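Local coordinates for phosphodiesterase (Candida albicans, PDB 6CPU), which is a phosphodiesterase of the HD superfamily, a largely helical protein whose model holds a zinc and a magnesium ion, at residues T174-E177 / I178-N181. Residues are numbered along the deposited sequence; the frame is centred on the assembly and turned at random.
Sequences TRSE and IATN
R175 NE donates to T180 OG1 at 2.8 Å along a nearly straight line (169°), and the hydroxyl meets the guanidinium at its edge, almost in its plane. The arginine chain runs extended from a CG anti to the backbone N (chi1 -160°), then bends at chi3, which turns NE onto the threonine; on the way CG packs against A179 CB at 3.7 Å, where a methyl suits the aliphatic part of the long side chain. T180 OG1 in turn donates to a water 2.7 Å away, so the buried hydroxyl is engaged as both acceptor and donor. That water gives its own protons to R175 O and, over a longer 3.2 Å, to E177 OE1. Beside this network lies the start of helix 177-193, entered from a short loop after helix 165-173. S176 is its N-cap: with chi1 at 66°, OG faces the first turn and accepts from A179 N at 3.1 Å, a role that a short hydroxyl side chain fills well. The first helical backbone bonds follow, T180 N to S176 O and N181 N to E177 O, both 3.0 Å long. E177 suits this N-terminal turn, where a carboxylate would interact favourably with the helix dipole. Farther out, helix 377-394 packs against R175 and T180 through R392 and I393, and R175 NH2 donates to N388 O, a second anchor for the guanidinium.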
loop_
_atom_site.group_PDB
_atom_site.type_symbol
_atom_site.label_atom_id
_atom_site.label_comp_id
_atom_site.label_asym_id
_atom_site.label_seq_id
_atom_site.Cartn_x
_atom_site.Cartn_y
_atom_site.Cartn_z
ATOM N N THR A 174 17.374 -13.163 -1.575
ATOM C CA THR A 174 18.744 -13.705 -1.666
ATOM C C THR A 174 19.811 -12.810 -1.031
ATOM O O THR A 174 21.008 -13.075 -1.151
ATOM C CB THR A 174 19.137 -13.952 -3.122
ATOM O OG1 THR A 174 19.128 -12.704 -3.834
ATOM C CG2 THR A 174 18.187 -14.922 -3.765
ATOM N N ARG A 175 19.370 -11.772 -0.340
ATOM C CA ARG A 175 20.262 -10.750 0.194
ATOM C C ARG A 175 21.143 -11.354 1.299
ATOM O O ARG A 175 20.653 -12.119 2.121
ATOM C CB ARG A 175 19.396 -9.581 0.706
ATOM C CG ARG A 175 20.096 -8.254 0.855
ATOM C CD ARG A 175 19.169 -7.157 1.369
ATOM N NE ARG A 175 18.338 -7.584 2.497
ATOM C CZ ARG A 175 16.999 -7.611 2.516
ATOM N NH1 ARG A 175 16.275 -7.218 1.464
ATOM N NH2 ARG A 175 16.373 -8.041 3.604
ATOM N N SER A 176 22.449 -11.071 1.303
ATOM C CA SER A 176 23.328 -11.614 2.362
ATOM C C SER A 176 23.106 -10.880 3.681
ATOM O O SER A 176 22.511 -9.803 3.711
ATOM C CB SER A 176 24.809 -11.506 1.982
ATOM O OG SER A 176 25.215 -10.153 1.907
ATOM N N GLU A 177 23.597 -11.454 4.776
ATOM C CA GLU A 177 23.474 -10.801 6.070
ATOM C C GLU A 177 24.250 -9.475 6.083
ATOM O O GLU A 177 23.786 -8.499 6.667
ATOM C CB GLU A 177 23.918 -11.739 7.205
ATOM C CG GLU A 177 23.252 -11.450 8.546
ATOM C CD GLU A 177 21.796 -11.934 8.647
ATOM O OE1 GLU A 177 21.155 -12.257 7.609
ATOM O OE2 GLU A 177 21.278 -11.991 9.787
ATOM N N ILE A 178 25.408 -9.441 5.421
ATOM C CA ILE A 178 26.226 -8.229 5.302
ATOM C C ILE A 178 25.498 -7.130 4.521
ATOM O O ILE A 178 25.540 -5.961 4.892
ATOM C CB ILE A 178 27.574 -8.520 4.599
ATOM C CG1 ILE A 178 28.491 -9.333 5.519
ATOM C CG2 ILE A 178 28.276 -7.234 4.169
ATOM C CD1 ILE A 178 29.649 -9.993 4.796
ATOM N N ALA A 179 24.847 -7.498 3.424
ATOM C CA ALA A 179 24.096 -6.512 2.662
ATOM C C ALA A 179 22.925 -5.996 3.493
ATOM O O ALA A 179 22.639 -4.809 3.477
ATOM C CB ALA A 179 23.617 -7.091 1.336
ATOM N N THR A 180 22.261 -6.894 4.216
ATOM C CA THR A 180 21.125 -6.537 5.062
ATOM C C THR A 180 21.507 -5.519 6.136
ATOM O O THR A 180 20.794 -4.539 6.361
ATOM C CB THR A 180 20.497 -7.800 5.682
ATOM O OG1 THR A 180 19.909 -8.585 4.632
ATOM C CG2 THR A 180 19.429 -7.464 6.721
ATOM N N ASN A 181 22.638 -5.731 6.806
ATOM C CA ASN A 181 23.037 -4.803 7.852
ATOM C C ASN A 181 23.502 -3.463 7.326
ATOM O O ASN A 181 23.334 -2.444 8.007
ATOM C CB ASN A 181 24.107 -5.431 8.751
ATOM C CG ASN A 181 23.564 -6.576 9.567
ATOM O OD1 ASN A 181 22.426 -6.548 10.043
ATOM N ND2 ASN A 181 24.386 -7.597 9.748
HETATM O O HOH W 1 20.040 -11.237 4.834
#